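Local structure of CBS domain-containing protein (Pyrococcus horikoshii, 2YZI) at residues M5-I9 / K10-T14; G52-K56 / S57-R61; I83-N86 / V87-L91. The protein is of unknown function but contains two CBS domains, modules that in related proteins often sense adenosine-containing ligands. All coordinates share one frame; numbering follows the deposited sequence.

Interaction 1. Residues M5-I9 / K10-T14; sequences MKAPI and KVYMT
Tyr-12 folds back over Ala-7 and Pro-8 at a tight turn of the N-terminal chain. Its CB lies 4.1 Å from Ile-9 O. Because CG stands anti to the carbonyl carbon (chi1 -51°), the ring is carried back toward the preceding residues, with CD2 4.1 Å from Pro-8 O and CE2 4.2 Å from Ala-7 CB. At the tip, OH sits 3.8 Å from Ala-7 CB and is hydrogen-bonded to the backbone N of Asp-4. A small methyl at position 7 suits this place, since it lets the ring lie close at an oblique slant. Val-11 places CG2 over the centre of one ring face, while its CG1 packs 3.7 Å from Pro-8 CG.

The backbone fixes the bend. Val-11 N donates to Pro-8 O at 3.1 Å, almost straight (173°). Ile-9 O is gripped twice, by Tyr-12 N from above its carbonyl plane and by Met-13 N nearly along the C=O axis. Proline, with no N-H to satisfy, fits the entry to the turn. Buried Ile-9 packs instead on Leu-91, Val-94 and Phe-118. The segment thus lies against helix 91-101 and strand 113-119, consistent with closely paired CBS domains in this family.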
HETATM    1  N   MSE B   5      -7.541 -17.186  10.574  1.00 37.59           N
HETATM    2  CA  MSE B   5      -6.299 -17.585   9.917  1.00 35.16           C
HETATM    3  C   MSE B   5      -6.372 -18.984   9.312  1.00 34.56           C
HETATM    4  O   MSE B   5      -5.557 -19.342   8.461  1.00 34.57           O
HETATM    5  CB  MSE B   5      -5.147 -17.538  10.917  1.00 34.51           C
HETATM    6  CG  MSE B   5      -4.956 -16.189  11.570  1.00 35.19           C
HETATM    7 SE   MSE B   5      -4.192 -14.904  10.343  1.00 37.82          SE
HETATM    8  CE  MSE B   5      -2.329 -15.177  10.840  1.00 36.47           C
ATOM      9  N   LYS B   6      -7.347 -19.769   9.754  1.00 33.91           N
ATOM     10  CA  LYS B   6      -7.513 -21.131   9.263  1.00 33.03           C
ATOM     11  C   LYS B   6      -8.339 -21.197   7.986  1.00 31.44           C
ATOM     12  O   LYS B   6      -8.162 -22.108   7.181  1.00 30.96           O
ATOM     13  CB  LYS B   6      -8.176 -22.001  10.335  1.00 34.95           C
ATOM     14  CG  LYS B   6      -7.374 -22.123  11.623  1.00 39.28           C
ATOM     15  CD  LYS B   6      -8.194 -22.787  12.727  1.00 41.76           C
ATOM     16  CE  LYS B   6      -7.477 -22.764  14.074  1.00 43.64           C
ATOM     17  NZ  LYS B   6      -6.187 -23.523  14.069  1.00 46.02           N
ATOM     18  N   ALA B   7      -9.233 -20.230   7.803  1.00 28.26           N
ATOM     19  CA  ALA B   7     -10.112 -20.188   6.632  1.00 25.34           C
ATOM     20  C   ALA B   7      -9.395 -19.949   5.304  1.00 22.75           C
ATOM     21  O   ALA B   7      -8.384 -19.260   5.250  1.00 21.37           O
ATOM     22  CB  ALA B   7     -11.180 -19.125   6.839  1.00 25.25           C
ATOM     23  N   PRO B   8      -9.932 -20.503   4.209  1.00 21.19           N
ATOM     24  CA  PRO B   8      -9.352 -20.358   2.867  1.00 21.02           C
ATOM     25  C   PRO B   8      -9.340 -18.905   2.428  1.00 21.56           C
ATOM     26  O   PRO B   8     -10.295 -18.166   2.696  1.00 20.89           O
ATOM     27  CB  PRO B   8     -10.278 -21.201   2.004  1.00 21.92           C
ATOM     28  CG  PRO B   8     -11.593 -20.988   2.665  1.00 20.02           C
ATOM     29  CD  PRO B   8     -11.246 -21.161   4.129  1.00 20.20           C
ATOM     30  N   ILE B   9      -8.273 -18.502   1.739  1.00 20.62           N
ATOM     31  CA  ILE B   9      -8.135 -17.122   1.288  1.00 19.47           C
ATOM     32  C   ILE B   9      -9.285 -16.687   0.394  1.00 21.04           C
ATOM     33  O   ILE B   9      -9.558 -15.500   0.255  1.00 19.71           O
ATOM     34  CB  ILE B   9      -6.799 -16.890   0.519  1.00 18.60           C
ATOM     35  CG1 ILE B   9      -6.470 -15.394   0.501  1.00 16.31           C
ATOM     36  CG2 ILE B   9      -6.905 -17.386  -0.926  1.00 14.88           C
ATOM     37  CD1 ILE B   9      -6.203 -14.816   1.868  1.00 14.67           C
ATOM     38  N   LYS B  10      -9.974 -17.644  -0.205  1.00 22.21           N
ATOM     39  CA  LYS B  10     -11.064 -17.287  -1.088  1.00 24.46           C
ATOM     40  C   LYS B  10     -12.180 -16.497  -0.428  1.00 25.14           C
ATOM     41  O   LYS B  10     -12.979 -15.874  -1.122  1.00 24.92           O
ATOM     42  CB  LYS B  10     -11.639 -18.535  -1.776  1.00 23.84           C
ATOM     43  CG  LYS B  10     -12.147 -19.637  -0.866  1.00 25.50           C
ATOM     44  CD  LYS B  10     -12.561 -20.833  -1.727  1.00 28.10           C
ATOM     45  CE  LYS B  10     -13.163 -21.955  -0.917  1.00 31.02           C
ATOM     46  NZ  LYS B  10     -13.526 -23.100  -1.806  1.00 37.01           N
ATOM     47  N   VAL B  11     -12.235 -16.493   0.901  1.00 25.75           N
ATOM     48  CA  VAL B  11     -13.295 -15.750   1.572  1.00 26.53           C
ATOM     49  C   VAL B  11     -12.932 -14.284   1.822  1.00 27.26           C
ATOM     50  O   VAL B  11     -13.809 -13.445   2.036  1.00 28.48           O
ATOM     51  CB  VAL B  11     -13.701 -16.408   2.920  1.00 27.50           C
ATOM     52  CG1 VAL B  11     -13.718 -17.912   2.769  1.00 25.87           C
ATOM     53  CG2 VAL B  11     -12.776 -15.975   4.035  1.00 27.42           C
ATOM     54  N   TYR B  12     -11.643 -13.972   1.782  1.00 26.85           N
ATOM     55  CA  TYR B  12     -11.202 -12.602   2.014  1.00 27.86           C
ATOM     56  C   TYR B  12     -10.733 -11.909   0.733  1.00 29.51           C
ATOM     57  O   TYR B  12     -10.511 -10.699   0.723  1.00 29.61           O
ATOM     58  CB  TYR B  12     -10.073 -12.592   3.039  1.00 27.35           C
ATOM     59  CG  TYR B  12     -10.380 -13.355   4.301  1.00 25.81           C
ATOM     60  CD1 TYR B  12     -11.332 -12.893   5.206  1.00 27.02           C
ATOM     61  CD2 TYR B  12      -9.710 -14.540   4.598  1.00 26.87           C
ATOM     62  CE1 TYR B  12     -11.606 -13.594   6.384  1.00 27.19           C
ATOM     63  CE2 TYR B  12      -9.973 -15.252   5.769  1.00 27.65           C
ATOM     64  CZ  TYR B  12     -10.922 -14.769   6.655  1.00 29.28           C
ATOM     65  OH  TYR B  12     -11.178 -15.459   7.815  1.00 31.05           O
HETATM   66  N   MSE B  13     -10.577 -12.674  -0.343  1.00 32.02           N
HETATM   67  CA  MSE B  13     -10.136 -12.102  -1.608  1.00 28.95           C
HETATM   68  C   MSE B  13     -11.227 -11.278  -2.273  1.00 28.57           C
HETATM   69  O   MSE B  13     -12.399 -11.338  -1.891  1.00 27.99           O
HETATM   70  CB  MSE B  13      -9.712 -13.197  -2.579  1.00 29.07           C
HETATM   71  CG  MSE B  13     -10.830 -14.140  -2.985  1.00 31.80           C
HETATM   72 SE   MSE B  13     -10.364 -15.146  -4.587  1.00 36.21          SE
HETATM   73  CE  MSE B  13     -12.139 -15.318  -5.357  1.00 31.12           C
ATOM     74  N   THR B  14     -10.831 -10.524  -3.290  1.00 28.13           N
ATOM     75  CA  THR B  14     -11.768  -9.702  -4.043  1.00 29.56           C
ATOM     76  C   THR B  14     -11.663  -9.993  -5.541  1.00 30.15           C
ATOM     77  O   THR B  14     -10.689 -10.592  -5.995  1.00 29.32           O
ATOM     78  CB  THR B  14     -11.499  -8.207  -3.832  1.00 29.71           C
ATOM     79  OG1 THR B  14     -12.313  -7.453  -4.736  1.00 30.86           O
ATOM     80  CG2 THR B  14     -10.034  -7.878  -4.109  1.00 29.50           C
TER

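Interaction 2. Residues G52-K56 / S57-R61; sequences GFFTK and SDIIR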
ATOM      1  N   GLY B  52       1.783  -9.727 -17.669  1.00 14.78           N
ATOM      2  CA  GLY B  52       2.566  -8.994 -16.698  1.00 15.00           C
ATOM      3  C   GLY B  52       1.813  -8.553 -15.462  1.00 16.38           C
ATOM      4  O   GLY B  52       0.624  -8.811 -15.319  1.00 15.47           O
ATOM      5  N   PHE B  53       2.521  -7.858 -14.581  1.00 16.89           N
ATOM      6  CA  PHE B  53       1.962  -7.384 -13.326  1.00 16.76           C
ATOM      7  C   PHE B  53       2.879  -6.294 -12.782  1.00 17.29           C
ATOM      8  O   PHE B  53       4.106  -6.358 -12.970  1.00 18.02           O
ATOM      9  CB  PHE B  53       1.922  -8.542 -12.326  1.00 16.67           C
ATOM     10  CG  PHE B  53       1.419  -8.163 -10.965  1.00 17.10           C
ATOM     11  CD1 PHE B  53       0.052  -8.130 -10.696  1.00 16.87           C
ATOM     12  CD2 PHE B  53       2.317  -7.868  -9.935  1.00 16.58           C
ATOM     13  CE1 PHE B  53      -0.413  -7.813  -9.425  1.00 16.06           C
ATOM     14  CE2 PHE B  53       1.861  -7.553  -8.662  1.00 14.23           C
ATOM     15  CZ  PHE B  53       0.492  -7.525  -8.406  1.00 13.92           C
ATOM     16  N   PHE B  54       2.299  -5.303 -12.111  1.00 16.31           N
ATOM     17  CA  PHE B  54       3.096  -4.228 -11.530  1.00 16.17           C
ATOM     18  C   PHE B  54       2.331  -3.419 -10.479  1.00 16.82           C
ATOM     19  O   PHE B  54       1.102  -3.313 -10.506  1.00 16.29           O
ATOM     20  CB  PHE B  54       3.650  -3.311 -12.633  1.00 14.43           C
ATOM     21  CG  PHE B  54       2.616  -2.434 -13.285  1.00 16.47           C
ATOM     22  CD1 PHE B  54       2.223  -1.238 -12.686  1.00 15.10           C
ATOM     23  CD2 PHE B  54       2.053  -2.793 -14.514  1.00 14.44           C
ATOM     24  CE1 PHE B  54       1.285  -0.407 -13.306  1.00 16.50           C
ATOM     25  CE2 PHE B  54       1.114  -1.970 -15.143  1.00 16.78           C
ATOM     26  CZ  PHE B  54       0.728  -0.775 -14.542  1.00 17.07           C
ATOM     27  N   THR B  55       3.085  -2.854  -9.545  1.00 16.67           N
ATOM     28  CA  THR B  55       2.513  -2.073  -8.454  1.00 17.17           C
ATOM     29  C   THR B  55       2.867  -0.605  -8.568  1.00 16.77           C
ATOM     30  O   THR B  55       3.548  -0.189  -9.499  1.00 16.20           O
ATOM     31  CB  THR B  55       3.031  -2.563  -7.097  1.00 16.70           C
ATOM     32  OG1 THR B  55       4.436  -2.296  -7.007  1.00 19.39           O
ATOM     33  CG2 THR B  55       2.786  -4.053  -6.937  1.00 14.62           C
ATOM     34  N   LYS B  56       2.382   0.177  -7.611  1.00 18.82           N
ATOM     35  CA  LYS B  56       2.661   1.602  -7.565  1.00 18.48           C
ATOM     36  C   LYS B  56       4.136   1.739  -7.208  1.00 17.75           C
ATOM     37  O   LYS B  56       4.839   2.627  -7.694  1.00 16.92           O
ATOM     38  CB  LYS B  56       1.789   2.273  -6.502  1.00 18.51           C
ATOM     39  CG  LYS B  56       0.313   2.394  -6.876  1.00 19.19           C
ATOM     40  CD  LYS B  56      -0.498   3.056  -5.763  1.00 19.37           C
ATOM     41  CE  LYS B  56      -1.967   3.236  -6.155  1.00 19.19           C
ATOM     42  NZ  LYS B  56      -2.807   3.836  -5.067  1.00 15.74           N
ATOM     43  N   SER B  57       4.597   0.825  -6.364  1.00 17.62           N
ATOM     44  CA  SER B  57       5.978   0.821  -5.939  1.00 19.10           C
ATOM     45  C   SER B  57       6.899   0.628  -7.139  1.00 21.03           C
ATOM     46  O   SER B  57       7.942   1.278  -7.225  1.00 22.50           O
ATOM     47  CB  SER B  57       6.206  -0.287  -4.913  1.00 18.43           C
ATOM     48  OG  SER B  57       7.464  -0.138  -4.292  1.00 20.45           O
ATOM     49  N   ASP B  58       6.523  -0.261  -8.059  1.00 22.32           N
ATOM     50  CA  ASP B  58       7.340  -0.506  -9.246  1.00 22.78           C
ATOM     51  C   ASP B  58       7.460   0.791 -10.025  1.00 22.89           C
ATOM     52  O   ASP B  58       8.517   1.104 -10.566  1.00 22.54           O
ATOM     53  CB  ASP B  58       6.712  -1.565 -10.160  1.00 22.44           C
ATOM     54  CG  ASP B  58       6.581  -2.912  -9.495  1.00 25.97           C
ATOM     55  OD1 ASP B  58       7.529  -3.350  -8.805  1.00 26.84           O
ATOM     56  OD2 ASP B  58       5.529  -3.548  -9.677  1.00 25.78           O
ATOM     57  N   ILE B  59       6.358   1.531 -10.084  1.00 22.89           N
ATOM     58  CA  ILE B  59       6.317   2.807 -10.785  1.00 24.37           C
ATOM     59  C   ILE B  59       7.284   3.812 -10.165  1.00 25.57           C
ATOM     60  O   ILE B  59       7.924   4.574 -10.883  1.00 25.91           O
ATOM     61  CB  ILE B  59       4.885   3.381 -10.781  1.00 22.04           C
ATOM     62  CG1 ILE B  59       4.007   2.540 -11.708  1.00 20.89           C
ATOM     63  CG2 ILE B  59       4.890   4.841 -11.210  1.00 21.64           C
ATOM     64  CD1 ILE B  59       2.532   2.800 -11.575  1.00 19.18           C
ATOM     65  N   ILE B  60       7.407   3.805  -8.839  1.00 26.58           N
ATOM     66  CA  ILE B  60       8.317   4.735  -8.175  1.00 27.32           C
ATOM     67  C   ILE B  60       9.774   4.340  -8.437  1.00 29.88           C
ATOM     68  O   ILE B  60      10.592   5.171  -8.822  1.00 28.66           O
ATOM     69  CB  ILE B  60       8.079   4.786  -6.637  1.00 26.26           C
ATOM     70  CG1 ILE B  60       6.694   5.351  -6.313  1.00 22.22           C
ATOM     71  CG2 ILE B  60       9.131   5.670  -5.980  1.00 24.61           C
ATOM     72  CD1 ILE B  60       6.545   6.826  -6.627  1.00 21.18           C
ATOM     73  N   ARG B  61      10.084   3.061  -8.245  1.00 31.97           N
ATOM     74  CA  ARG B  61      11.439   2.555  -8.437  1.00 34.39           C
ATOM     75  C   ARG B  61      11.925   2.440  -9.888  1.00 34.98           C
ATOM     76  O   ARG B  61      13.104   2.661 -10.168  1.00 36.20           O
ATOM     77  CB  ARG B  61      11.583   1.187  -7.769  1.00 36.26           C
ATOM     78  CG  ARG B  61      12.949   0.543  -7.994  1.00 40.62           C
ATOM     79  CD  ARG B  61      13.030  -0.894  -7.482  1.00 44.75           C
ATOM     80  NE  ARG B  61      12.083  -1.780  -8.152  1.00 48.82           N
ATOM     81  CZ  ARG B  61      10.793  -1.868  -7.845  1.00 50.34           C
ATOM     82  NH1 ARG B  61      10.283  -1.127  -6.870  1.00 52.75           N
ATOM     83  NH2 ARG B  61      10.009  -2.698  -8.516  1.00 51.94           N
TER
HETATM   84  O   HOH W   1       6.156  -4.387  -5.915  1.00 33.84           O
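Thr-55 and Asp-58 cross at about a right angle and exchange hydrogen bonds in a capping box, where strand 50-55 gives way to helix 56-64. Thr-55 is the N-cap. Its OG1 lies between the backbone N and the carbonyl carbon (chi1 66°), which turns the hydroxyl toward the helix start, where it accepts from Asp-58 N at 3.1 Å. In return Asp-58 OD2 receives Thr-55 N at 2.5 Å, a length that is doubtful, on the anti side of the oxygen and 33° out of the carboxylate plane. The two residue types suit these places because the hydroxyl of threonine reaches forward to Asp-58 N, and the carboxylate of aspartate reaches back to Thr-55 N.

The other carboxylate oxygen, Asp-58 OD1, uses its anti lone pair for Arg-61 NH2 at 2.6 Å, a salt bridge lying in the guanidinium plane. A water 2.9 Å from Thr-55 OG1 also makes a weak bond to OD1. With an alanine in place of the aspartate, Thr-55 N would probably lose its acceptor and Arg-61 its charge partner, its guanidinium less firmly held.

Beyond the cap, Phe-54 and Ile-59 meet obliquely, CE1 to CD1 3.9 Å, joining the last strand residues to the helix's inner side. Phe-54 also packs on Ala-29 of helix 26-35 and on Leu-41 and Val-43 of strand 40-44. On another side of the helix, Lys-56 and Ser-57 bond reciprocally to Ser-57 and Lys-56 of the second subunit, so helix 56-64 lies between its own sheet and the dimer partner.

Interaction 3. Residues I83-N86 / V87-L91; sequences ITAN and VNTPL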
ATOM      1  N   ILE B  83       3.297 -13.943  -8.379  1.00 21.86           N
ATOM      2  CA  ILE B  83       3.401 -14.589  -7.080  1.00 21.64           C
ATOM      3  C   ILE B  83       1.947 -14.766  -6.697  1.00 22.43           C
ATOM      4  O   ILE B  83       1.201 -13.790  -6.561  1.00 22.99           O
ATOM      5  CB  ILE B  83       4.118 -13.710  -6.047  1.00 21.80           C
ATOM      6  CG1 ILE B  83       5.582 -13.550  -6.453  1.00 22.75           C
ATOM      7  CG2 ILE B  83       4.012 -14.333  -4.662  1.00 17.97           C
ATOM      8  CD1 ILE B  83       6.333 -14.888  -6.598  1.00 27.82           C
ATOM      9  N   THR B  84       1.552 -16.021  -6.530  1.00 22.00           N
ATOM     10  CA  THR B  84       0.172 -16.341  -6.237  1.00 21.05           C
ATOM     11  C   THR B  84      -0.045 -17.209  -5.023  1.00 21.57           C
ATOM     12  O   THR B  84       0.890 -17.659  -4.368  1.00 22.36           O
ATOM     13  CB  THR B  84      -0.456 -17.073  -7.423  1.00 22.67           C
ATOM     14  OG1 THR B  84       0.201 -18.334  -7.581  1.00 22.64           O
ATOM     15  CG2 THR B  84      -0.298 -16.267  -8.704  1.00 19.87           C
ATOM     16  N   ALA B  85      -1.317 -17.440  -4.753  1.00 20.71           N
ATOM     17  CA  ALA B  85      -1.758 -18.263  -3.655  1.00 20.42           C
ATOM     18  C   ALA B  85      -3.012 -18.931  -4.181  1.00 21.52           C
ATOM     19  O   ALA B  85      -3.753 -18.340  -4.958  1.00 22.36           O
ATOM     20  CB  ALA B  85      -2.084 -17.401  -2.446  1.00 20.56           C
ATOM     21  N   ASN B  86      -3.254 -20.159  -3.764  1.00 20.51           N
ATOM     22  CA  ASN B  86      -4.429 -20.876  -4.213  1.00 21.29           C
ATOM     23  C   ASN B  86      -5.676 -20.461  -3.410  1.00 22.96           C
ATOM     24  O   ASN B  86      -5.577 -20.091  -2.238  1.00 23.72           O
ATOM     25  CB  ASN B  86      -4.158 -22.366  -4.080  1.00 19.80           C
ATOM     26  CG  ASN B  86      -5.279 -23.202  -4.603  1.00 19.52           C
ATOM     27  OD1 ASN B  86      -6.216 -23.539  -3.870  1.00 19.08           O
ATOM     28  ND2 ASN B  86      -5.207 -23.538  -5.887  1.00 17.03           N
ATOM     29  N   VAL B  87      -6.847 -20.523  -4.041  1.00 23.93           N
ATOM     30  CA  VAL B  87      -8.097 -20.140  -3.372  1.00 25.18           C
ATOM     31  C   VAL B  87      -8.292 -20.840  -2.032  1.00 25.43           C
ATOM     32  O   VAL B  87      -8.869 -20.268  -1.110  1.00 26.65           O
ATOM     33  CB  VAL B  87      -9.353 -20.430  -4.251  1.00 23.92           C
ATOM     34  CG1 VAL B  87      -9.345 -19.550  -5.479  1.00 22.02           C
ATOM     35  CG2 VAL B  87      -9.382 -21.891  -4.667  1.00 25.96           C
ATOM     36  N   ASN B  88      -7.801 -22.072  -1.927  1.00 26.62           N
ATOM     37  CA  ASN B  88      -7.946 -22.848  -0.699  1.00 26.44           C
ATOM     38  C   ASN B  88      -6.847 -22.666   0.341  1.00 26.46           C
ATOM     39  O   ASN B  88      -6.957 -23.190   1.443  1.00 28.79           O
ATOM     40  CB  ASN B  88      -8.090 -24.332  -1.036  1.00 26.78           C
ATOM     41  CG  ASN B  88      -9.414 -24.646  -1.689  1.00 27.10           C
ATOM     42  OD1 ASN B  88      -9.505 -25.534  -2.532  1.00 30.48           O
ATOM     43  ND2 ASN B  88     -10.455 -23.928  -1.294  1.00 25.72           N
ATOM     44  N   THR B  89      -5.793 -21.933  -0.009  1.00 25.97           N
ATOM     45  CA  THR B  89      -4.697 -21.665   0.918  1.00 23.92           C
ATOM     46  C   THR B  89      -5.276 -20.843   2.065  1.00 23.00           C
ATOM     47  O   THR B  89      -5.888 -19.809   1.832  1.00 24.30           O
ATOM     48  CB  THR B  89      -3.580 -20.811   0.254  1.00 24.73           C
ATOM     49  OG1 THR B  89      -3.084 -21.469  -0.917  1.00 26.23           O
ATOM     50  CG2 THR B  89      -2.434 -20.576   1.232  1.00 22.70           C
ATOM     51  N   PRO B  90      -5.094 -21.293   3.318  1.00 21.40           N
ATOM     52  CA  PRO B  90      -5.615 -20.561   4.477  1.00 20.71           C
ATOM     53  C   PRO B  90      -4.959 -19.193   4.668  1.00 20.10           C
ATOM     54  O   PRO B  90      -3.756 -19.019   4.439  1.00 19.04           O
ATOM     55  CB  PRO B  90      -5.326 -21.506   5.641  1.00 20.64           C
ATOM     56  CG  PRO B  90      -4.083 -22.202   5.195  1.00 21.69           C
ATOM     57  CD  PRO B  90      -4.407 -22.519   3.749  1.00 21.54           C
ATOM     58  N   LEU B  91      -5.771 -18.230   5.086  1.00 17.93           N
ATOM     59  CA  LEU B  91      -5.330 -16.864   5.316  1.00 19.05           C
ATOM     60  C   LEU B  91      -3.931 -16.736   5.921  1.00 19.27           C
ATOM     61  O   LEU B  91      -3.079 -16.036   5.371  1.00 18.73           O
ATOM     62  CB  LEU B  91      -6.335 -16.146   6.218  1.00 19.76           C
ATOM     63  CG  LEU B  91      -5.990 -14.709   6.602  1.00 19.45           C
ATOM     64  CD1 LEU B  91      -5.855 -13.879   5.346  1.00 18.45           C
ATOM     65  CD2 LEU B  91      -7.059 -14.129   7.518  1.00 20.00           C
TER
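A type I beta turn from Asn-86 to Thr-89, with an Asx turn built on its first residue, ends strand 84-86. Thr-89 N closes the beta turn by donating to Asn-86 O at 2.9 Å, from well above the carbonyl plane. The Asx turn is made by the asparagine side chain: with CG anti to the backbone N (chi1 -176°), the amide reaches forward along the chain, and OD1 accepts from Asn-88 N at 2.9 Å. That bond is fairly straight (166°), though the donor is tilted 31° from the amide plane. Asparagine suits the position because its other end, ND2, can donate at the same time to Glu-109 OE1, so both amide oxygen and nitrogen are engaged.

Thr-89 returns its side chain over the strand end. OG1 lies 3.1 Å from both Asn-86 O and Asn-86 N, and 3.5 Å from Asn-86 CB. Val-87, at the turn's second residue, brings CG2 within 3.7 Å of Asn-86 OD1, and its buried side chain packs on Ile-108 of adjacent strand 105-110 and Val-115 of strand 113-119. Pro-90 then occupies the N-cap of helix 91-101. Here the turn opens a beta-alpha-beta crossover, from strand 84-86 through helix 91-101 to the parallel strand 105-110.

In the fold
The three contacts follow one another along the chain without overlap. Interactions 1 and 3 are neighbours in space, their centres 8 Å apart: residues 5-14 run beside 83-91, with probable backbone hydrogen bonds from Ile-9 N to Thr-89 O and from Leu-91 N to Ala-7 O. Interaction 2 lies across the centre of the chain, about 25 Å from interaction 1 and 22 Å from interaction 3, centre to centre, and touches neither. It belongs to the sheet of strands 19-20, 40-44 and 50-55, whereas interaction 3 belongs to that of 84-86, 105-110 and 113-119. The N-terminal segment therefore ties the first CBS repeat to the second, while interaction 2 faces the dimer partner.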